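Local coordinates for maleylacetate reductase (Agrobacterium tumefaciens, PDB 3HL0), which probably catalyses the NADH-dependent reduction of maleylacetate to 3-oxoadipate, as a member of the iron-containing alcohol dehydrogenase family, at residues V116-S124 with L161-N172; M193-A204 with T220-V231. All coordinates share one frame; numbering follows the deposited sequence.

Contact 1: residues V116-S124 with L161-N172; sequences VIPTTYAGS and LPVAISMTSGLN. With NAD (nicotinamide-adenine-dinucleotide), chain D.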
# COMPACT_ATOMS: atom_id res chain seq x y z
N VAL A 116 8.56 14.72 -14.53
CA VAL A 116 8.05 14.06 -13.33
C VAL A 116 7.32 15.07 -12.51
O VAL A 116 7.80 16.22 -12.34
CB VAL A 116 9.21 13.45 -12.50
CG1 VAL A 116 8.63 12.69 -11.25
CG2 VAL A 116 10.01 12.50 -13.36
N ILE A 117 6.13 14.69 -12.04
CA ILE A 117 5.29 15.54 -11.18
C ILE A 117 5.14 14.77 -9.84
O ILE A 117 4.21 13.94 -9.67
CB ILE A 117 3.91 15.82 -11.83
CG1 ILE A 117 4.09 16.42 -13.23
CG2 ILE A 117 3.11 16.81 -10.92
CD1 ILE A 117 2.73 16.52 -13.96
N PRO A 118 6.09 14.98 -8.90
CA PRO A 118 6.15 14.14 -7.69
C PRO A 118 5.03 14.50 -6.73
O PRO A 118 4.74 15.67 -6.55
CB PRO A 118 7.52 14.45 -7.06
CG PRO A 118 8.29 15.23 -8.09
CD PRO A 118 7.26 15.88 -9.04
N THR A 119 4.45 13.49 -6.07
CA THR A 119 3.35 13.76 -5.14
C THR A 119 3.64 13.15 -3.77
O THR A 119 2.75 13.11 -2.93
CB THR A 119 2.00 13.26 -5.70
OG1 THR A 119 2.07 11.82 -5.89
CG2 THR A 119 1.68 13.93 -7.08
N THR A 120 4.85 12.63 -3.57
CA THR A 120 5.30 12.21 -2.23
C THR A 120 6.64 12.84 -1.96
O THR A 120 7.07 13.76 -2.69
CB THR A 120 5.43 10.67 -2.05
OG1 THR A 120 6.58 10.18 -2.77
CG2 THR A 120 4.16 9.93 -2.52
N TYR A 121 7.32 12.38 -0.91
CA TYR A 121 8.61 12.94 -0.51
C TYR A 121 9.78 12.02 -0.82
O TYR A 121 10.89 12.23 -0.35
CB TYR A 121 8.57 13.30 0.98
CG TYR A 121 7.39 14.24 1.32
CD1 TYR A 121 7.09 15.36 0.50
CD2 TYR A 121 6.57 13.99 2.43
CE1 TYR A 121 6.02 16.19 0.79
CE2 TYR A 121 5.48 14.81 2.73
CZ TYR A 121 5.22 15.92 1.90
OH TYR A 121 4.15 16.71 2.23
N ALA A 122 9.55 11.01 -1.63
CA ALA A 122 10.59 9.98 -1.92
C ALA A 122 11.85 10.55 -2.58
O ALA A 122 12.95 10.06 -2.32
CB ALA A 122 9.98 8.86 -2.85
N GLY A 123 11.67 11.54 -3.47
CA GLY A 123 12.86 12.18 -4.06
C GLY A 123 13.46 11.51 -5.29
O GLY A 123 14.47 12.00 -5.80
N SER A 124 12.86 10.41 -5.75
CA SER A 124 13.39 9.66 -6.95
C SER A 124 13.50 10.55 -8.17
O SER A 124 14.35 10.31 -9.07
CB SER A 124 12.41 8.54 -7.28
OG SER A 124 12.93 7.70 -8.31
N LEU A 161 -2.20 13.92 0.09
CA LEU A 161 -1.35 12.79 0.48
C LEU A 161 -1.74 12.44 1.93
O LEU A 161 -1.69 13.28 2.81
CB LEU A 161 0.12 13.17 0.36
CG LEU A 161 1.16 12.09 0.70
CD1 LEU A 161 1.11 10.88 -0.26
CD2 LEU A 161 2.61 12.73 0.76
N PRO A 162 -2.14 11.18 2.18
CA PRO A 162 -2.63 10.87 3.53
C PRO A 162 -1.57 11.14 4.60
O PRO A 162 -0.35 11.10 4.30
CB PRO A 162 -2.94 9.37 3.44
CG PRO A 162 -3.32 9.13 2.00
CD PRO A 162 -2.33 10.06 1.25
N VAL A 163 -2.04 11.45 5.80
CA VAL A 163 -1.14 11.85 6.87
C VAL A 163 -0.10 10.77 7.19
O VAL A 163 1.08 11.10 7.32
CB VAL A 163 -1.90 12.25 8.12
CG1 VAL A 163 -0.96 12.41 9.28
CG2 VAL A 163 -2.63 13.59 7.87
N ALA A 164 -0.51 9.52 7.31
CA ALA A 164 0.47 8.48 7.72
C ALA A 164 1.63 8.34 6.73
O ALA A 164 2.79 8.36 7.18
CB ALA A 164 -0.26 7.14 7.96
N ILE A 165 1.34 8.22 5.43
CA ILE A 165 2.41 8.12 4.41
C ILE A 165 3.17 9.47 4.28
O ILE A 165 4.38 9.48 3.98
CB ILE A 165 1.96 7.55 3.03
CG1 ILE A 165 3.14 7.37 2.11
CG2 ILE A 165 0.90 8.44 2.36
CD1 ILE A 165 4.08 6.33 2.61
N SER A 166 2.48 10.58 4.54
CA SER A 166 3.20 11.89 4.55
C SER A 166 4.34 11.85 5.59
O SER A 166 5.49 12.31 5.30
CB SER A 166 2.25 13.09 4.84
OG SER A 166 1.31 13.21 3.77
N MSE A 167 4.06 11.29 6.77
CA MSE A 167 5.07 11.24 7.84
C MSE A 167 6.19 10.26 7.49
O MSE A 167 7.37 10.60 7.62
CB MSE A 167 4.44 10.85 9.17
CG MSE A 167 3.34 11.81 9.68
SE MSE A 167 3.84 13.68 9.82
CE MSE A 167 3.10 14.35 8.20
N THR A 168 5.85 9.05 7.03
CA THR A 168 6.92 8.07 6.78
C THR A 168 7.70 8.42 5.50
O THR A 168 8.94 8.27 5.47
CB THR A 168 6.40 6.62 6.71
OG1 THR A 168 5.32 6.59 5.77
CG2 THR A 168 5.88 6.24 8.09
N SER A 169 7.02 8.93 4.47
CA SER A 169 7.74 9.37 3.29
C SER A 169 8.64 10.56 3.66
O SER A 169 9.76 10.67 3.14
CB SER A 169 6.74 9.77 2.19
OG SER A 169 7.44 10.13 0.95
N GLY A 170 8.17 11.44 4.57
CA GLY A 170 8.98 12.60 5.00
C GLY A 170 10.23 12.10 5.71
O GLY A 170 11.33 12.63 5.50
N LEU A 171 10.09 11.05 6.55
CA LEU A 171 11.28 10.47 7.18
C LEU A 171 12.22 9.78 6.17
O LEU A 171 13.44 9.80 6.37
CB LEU A 171 10.91 9.52 8.34
CG LEU A 171 10.29 10.23 9.55
CD1 LEU A 171 9.54 9.17 10.41
CD2 LEU A 171 11.37 10.92 10.37
N ASN A 172 11.66 9.17 5.11
CA ASN A 172 12.46 8.62 4.02
C ASN A 172 13.32 9.71 3.37
O ASN A 172 14.52 9.52 3.09
CB ASN A 172 11.51 7.96 2.98
CG ASN A 172 12.23 7.25 1.82
OD1 ASN A 172 13.42 6.93 1.84
ND2 ASN A 172 11.44 6.96 0.80
PA NAD D . 4.56 4.97 -3.76
O1A NAD D . 4.97 5.69 -5.00
O2A NAD D . 4.72 3.50 -3.73
O5B NAD D . 3.11 5.48 -3.34
C5B NAD D . 2.38 4.74 -2.36
C4B NAD D . 0.90 4.97 -2.62
O4B NAD D . 0.58 6.33 -2.33
C3B NAD D . 0.53 4.69 -4.09
O3B NAD D . -0.70 3.95 -4.20
C2B NAD D . 0.37 6.09 -4.64
O2B NAD D . -0.53 6.17 -5.73
C1B NAD D . -0.14 6.88 -3.42
N9A NAD D . 0.14 8.33 -3.51
C8A NAD D . 1.35 8.94 -3.77
N7A NAD D . 1.19 10.28 -3.74
C5A NAD D . -0.13 10.56 -3.49
C6A NAD D . -0.83 11.76 -3.37
N6A NAD D . -0.24 12.98 -3.21
N1A NAD D . -2.19 11.66 -3.11
C2A NAD D . -2.80 10.43 -2.96
N3A NAD D . -2.12 9.25 -3.06
C4A NAD D . -0.78 9.33 -3.33
O3 NAD D . 5.45 5.47 -2.48
PN NAD D . 6.90 6.20 -2.41
O1N NAD D . 7.33 6.00 -0.99
O2N NAD D . 6.70 7.54 -2.95
O5D NAD D . 7.86 5.35 -3.36
C5D NAD D . 8.42 4.10 -2.96
C4D NAD D . 9.10 3.50 -4.19
O4D NAD D . 10.02 4.45 -4.69
C3D NAD D . 9.91 2.27 -3.78
O3D NAD D . 9.90 1.36 -4.89
C2D NAD D . 11.30 2.85 -3.58
O2D NAD D . 12.36 1.90 -3.70
C1D NAD D . 11.33 3.91 -4.67
N1N NAD D . 12.30 4.97 -4.42
C2N NAD D . 13.28 5.13 -5.35
C3N NAD D . 14.22 6.12 -5.16
C7N NAD D . 15.22 6.22 -6.24
O7N NAD D . 16.08 7.24 -6.10
N7N NAD D . 15.25 5.34 -7.28
C4N NAD D . 14.18 7.03 -4.05
C5N NAD D . 13.16 6.84 -3.11
C6N NAD D . 12.23 5.81 -3.30
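Tyr121 and Ser169 mark the closest backbone approach, with CA atoms 5.3 Å apart. Residues 116-118 end a strand of the parallel sheet in the N-terminal nucleotide-binding domain of this iron-containing alcohol dehydrogenase fold. Residues 119-122 then turn across the first turns of helix 163-180, the first helix after the sheet. Pro162 is the N-cap of that helix. The interdomain cleft so formed holds NAD.

One hydrogen bond crosses between the segments, from Tyr121 N to Ser169 OG, 2.9 Å long and bent to 143° at the hydrogen. Ser169 OG stands anti to its own backbone N (chi1 -176°), which turns it from the helix toward the loop. Tyr121 CB also lies against this hydroxyl. Beyond it the Tyr121 ring runs along the helix. Ser166 O meets the ring edge in plane, 3.5 Å from Tyr121 CD2, and Gly170 N lies near the same edge. Leu161 CD2 sits over one ring face. The phenol OH bonds to Arg218, which also binds Ser166 OG and Leu161 O. This ties the tyrosine and the helix start to one guanidinium.

Leu161 serves two partners with its two methyls. CD2 packs on the loop, while CD1 touches the adenine at C5A, 3.5 Å away. The adenine amino group N6A donates to Thr119 O at 3.0 Å. Thr119 OG1 is hydrogen-bonded to Gln45 and lies close to adenine N7A.

Thr120 forms an ST turn: its OG1 accepts from Ala122 N, 3.3 Å away and nearly straight at 164°. The same OG1 lies between the backbone N and the carbonyl carbon. From there it donates to the pyrophosphate oxygen O2N of NAD, at 2.6 Å.

Contact 2: residues M193-A204 with T220-V231; sequences MAVEGLRAMIEA and TALYGAWLCGTV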
# COMPACT_ATOMS: atom_id res chain seq x y z
N MSE A 193 22.86 21.49 1.29
CA MSE A 193 21.50 21.12 0.84
C MSE A 193 20.90 20.12 1.84
O MSE A 193 19.70 20.21 2.12
CB MSE A 193 21.52 20.48 -0.54
CG MSE A 193 21.90 21.51 -1.59
SE MSE A 193 21.65 20.57 -3.35
CE MSE A 193 22.16 21.94 -4.54
N ALA A 194 21.72 19.21 2.34
CA ALA A 194 21.19 18.20 3.31
C ALA A 194 20.71 18.84 4.58
O ALA A 194 19.63 18.49 5.09
CB ALA A 194 22.27 17.11 3.61
N VAL A 195 21.48 19.77 5.12
CA VAL A 195 21.07 20.43 6.36
C VAL A 195 19.78 21.23 6.12
O VAL A 195 18.85 21.21 6.94
CB VAL A 195 22.21 21.31 6.93
CG1 VAL A 195 21.68 22.09 8.14
CG2 VAL A 195 23.35 20.38 7.35
N GLU A 196 19.71 21.95 5.01
CA GLU A 196 18.52 22.74 4.70
C GLU A 196 17.30 21.83 4.49
O GLU A 196 16.21 22.19 4.95
CB GLU A 196 18.79 23.62 3.49
CG GLU A 196 17.58 24.41 3.02
CD GLU A 196 17.15 25.56 3.92
OE1 GLU A 196 17.65 25.77 5.06
OE2 GLU A 196 16.24 26.28 3.46
N GLY A 197 17.48 20.69 3.79
CA GLY A 197 16.39 19.72 3.61
C GLY A 197 15.90 19.19 4.94
O GLY A 197 14.69 19.10 5.17
N LEU A 198 16.82 18.82 5.82
CA LEU A 198 16.43 18.41 7.20
C LEU A 198 15.68 19.49 7.95
O LEU A 198 14.66 19.20 8.60
CB LEU A 198 17.69 17.97 7.97
CG LEU A 198 18.32 16.66 7.47
CD1 LEU A 198 19.78 16.53 7.92
CD2 LEU A 198 17.48 15.44 7.96
N ARG A 199 16.16 20.73 7.88
CA ARG A 199 15.51 21.83 8.58
C ARG A 199 14.07 22.05 8.07
O ARG A 199 13.14 22.32 8.86
CB ARG A 199 16.35 23.10 8.45
CG ARG A 199 15.86 24.21 9.29
CD ARG A 199 16.23 25.60 8.70
NE ARG A 199 15.69 25.75 7.35
CZ ARG A 199 14.42 26.03 7.05
NH1 ARG A 199 14.03 26.12 5.78
NH2 ARG A 199 13.54 26.24 8.03
N ALA A 200 13.86 21.90 6.76
CA ALA A 200 12.56 22.04 6.14
C ALA A 200 11.62 20.91 6.59
O ALA A 200 10.48 21.20 6.97
CB ALA A 200 12.67 22.10 4.63
N MSE A 201 12.12 19.68 6.60
CA MSE A 201 11.23 18.56 6.95
C MSE A 201 10.88 18.62 8.45
O MSE A 201 9.74 18.33 8.82
CB MSE A 201 11.86 17.22 6.60
CG MSE A 201 12.43 17.09 5.18
SE MSE A 201 11.12 17.42 3.76
CE MSE A 201 9.62 16.60 4.72
N ILE A 202 11.84 19.00 9.30
CA ILE A 202 11.62 19.04 10.77
C ILE A 202 10.60 20.14 11.10
O ILE A 202 9.73 19.94 11.96
CB ILE A 202 12.95 19.16 11.52
CG1 ILE A 202 13.69 17.84 11.41
CG2 ILE A 202 12.78 19.49 13.00
CD1 ILE A 202 15.19 17.94 11.87
N GLU A 203 10.66 21.24 10.37
CA GLU A 203 9.69 22.30 10.53
C GLU A 203 8.30 21.91 10.03
O GLU A 203 7.28 22.16 10.75
CB GLU A 203 10.18 23.56 9.79
CG GLU A 203 9.23 24.72 9.97
CD GLU A 203 9.80 26.01 9.41
OE1 GLU A 203 9.40 26.38 8.29
OE2 GLU A 203 10.65 26.63 10.09
N ALA A 204 8.24 21.34 8.83
CA ALA A 204 6.99 21.15 8.10
C ALA A 204 6.20 19.94 8.54
O ALA A 204 4.98 20.03 8.62
CB ALA A 204 7.22 21.07 6.58
N THR A 220 6.69 23.73 2.10
CA THR A 220 7.95 23.61 2.82
C THR A 220 8.38 22.15 2.78
O THR A 220 9.55 21.85 2.53
CB THR A 220 7.80 24.14 4.25
OG1 THR A 220 7.49 25.55 4.14
CG2 THR A 220 9.09 23.99 5.01
N ALA A 221 7.44 21.23 3.03
CA ALA A 221 7.87 19.81 3.02
C ALA A 221 8.31 19.35 1.62
O ALA A 221 9.23 18.56 1.48
CB ALA A 221 6.74 18.92 3.50
N LEU A 222 7.63 19.81 0.57
CA LEU A 222 8.01 19.41 -0.77
C LEU A 222 9.40 19.99 -1.17
O LEU A 222 10.20 19.32 -1.82
CB LEU A 222 6.91 19.84 -1.74
CG LEU A 222 6.99 19.22 -3.11
CD1 LEU A 222 7.01 17.65 -3.16
CD2 LEU A 222 5.80 19.70 -3.93
N TYR A 223 9.63 21.25 -0.80
CA TYR A 223 10.94 21.86 -0.98
C TYR A 223 12.00 21.02 -0.25
O TYR A 223 13.06 20.74 -0.84
CB TYR A 223 10.87 23.25 -0.39
CG TYR A 223 12.18 23.93 -0.06
CD1 TYR A 223 13.00 24.39 -1.09
CD2 TYR A 223 12.56 24.11 1.26
CE1 TYR A 223 14.22 25.04 -0.78
CE2 TYR A 223 13.75 24.77 1.59
CZ TYR A 223 14.56 25.23 0.55
OH TYR A 223 15.72 25.89 0.85
N GLY A 224 11.73 20.61 0.99
CA GLY A 224 12.70 19.78 1.71
C GLY A 224 12.92 18.47 0.95
O GLY A 224 14.07 18.00 0.84
N ALA A 225 11.85 17.86 0.45
CA ALA A 225 11.97 16.60 -0.28
C ALA A 225 12.85 16.69 -1.52
O ALA A 225 13.66 15.81 -1.85
CB ALA A 225 10.55 16.05 -0.62
N TRP A 226 12.73 17.82 -2.20
CA TRP A 226 13.59 18.10 -3.35
C TRP A 226 15.06 18.16 -2.98
O TRP A 226 15.89 17.51 -3.63
CB TRP A 226 13.12 19.42 -4.00
CG TRP A 226 14.10 19.97 -4.99
CD1 TRP A 226 14.67 19.33 -6.05
CD2 TRP A 226 14.59 21.32 -5.01
NE1 TRP A 226 15.50 20.23 -6.75
CE2 TRP A 226 15.45 21.44 -6.12
CE3 TRP A 226 14.37 22.44 -4.20
CZ2 TRP A 226 16.08 22.66 -6.43
CZ3 TRP A 226 15.01 23.64 -4.49
CH2 TRP A 226 15.86 23.72 -5.59
N LEU A 227 15.39 18.89 -1.91
CA LEU A 227 16.80 18.96 -1.50
C LEU A 227 17.29 17.60 -1.05
O LEU A 227 18.42 17.21 -1.34
CB LEU A 227 16.95 19.99 -0.37
CG LEU A 227 16.63 21.42 -0.82
CD1 LEU A 227 16.78 22.33 0.38
CD2 LEU A 227 17.57 21.86 -1.93
N CYS A 228 16.44 16.86 -0.30
CA CYS A 228 16.86 15.54 0.17
C CYS A 228 17.07 14.57 -1.00
O CYS A 228 18.03 13.80 -1.01
CB CYS A 228 15.78 14.98 1.12
SG CYS A 228 15.71 15.84 2.73
N GLY A 229 16.19 14.61 -2.00
CA GLY A 229 16.39 13.76 -3.17
C GLY A 229 17.62 14.14 -3.95
O GLY A 229 18.28 13.26 -4.52
N THR A 230 17.93 15.42 -4.00
CA THR A 230 19.07 15.90 -4.78
C THR A 230 20.34 15.29 -4.20
O THR A 230 21.20 14.82 -4.95
CB THR A 230 19.12 17.41 -4.82
OG1 THR A 230 17.92 17.90 -5.46
CG2 THR A 230 20.34 17.90 -5.62
N VAL A 231 20.44 15.27 -2.88
CA VAL A 231 21.68 14.70 -2.33
C VAL A 231 21.72 13.18 -2.41
O VAL A 231 22.81 12.62 -2.60
CB VAL A 231 22.00 15.23 -0.92
CG1 VAL A 231 22.06 16.77 -0.96
CG2 VAL A 231 20.95 14.76 0.14
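The Tyr223 ring is met at its edge, in plane, by Glu196 OE2 from the facing helix and by Thr220 O from its own. Arg199 NH1 also lies near that plane, and Ala200 CB approaches obliquely. One face of the Trp226 ring carries Leu227 CD2, offset toward the rim; Tyr223 CD1 is at its edge. Tyr223 OH donates to Glu196 OE2 at 2.7 Å, on the anti lone pair. In one of its two conformers, Arg199 grips the same carboxylate side-on with NE and NH1, from above its plane. Glu203 OE2 lies at the guanidinium edge, completing a salt-bridge network.

Helices 188-210 and 215-234 form a nearly antiparallel pair in the all-helical C-terminal domain, with segment axes 151° apart and 7.8 Å at closest approach. Gly197 and Gly224 face each other, CA to CA 4.2 Å, which permits this close spacing.

Met201, a selenomethionine with two conformers, is in one a knob among Ala221, Gly224, Ala225 and Cys228. There its chain bends at chi2 and chi3, bringing SE against the opposite backbone. Leu227 CD1 lies 3.5 Å from Glu196 CG. At one end Ala204 CB meets Ala221 CB; at the other, Met193 CB packs on Val231 CG1.

Overall arrangement
From the N terminus, the chain first lays down five strands of the parallel sheet. The last of them, 113-118, leads into the loop of contact 1. The 36 residues up to Leu161 include strands 129-134 and 137-142, and strand 150-153, which completes the sheet. Contact 1 closes this long excursion and joins the sheet domain to helix 163-180. Contact 2 follows in series, with no nesting or crossing. It closes the tight turn 211-214 between helices 188-210 and 215-234. The two centres lie about 12 Å apart and the contacts touch: Tyr121 packs on Ala221, Leu222 and Ala225. Helix 215-234 therefore backs the NAD-binding loop, while Met201 and Leu198 pack on helix 163-180.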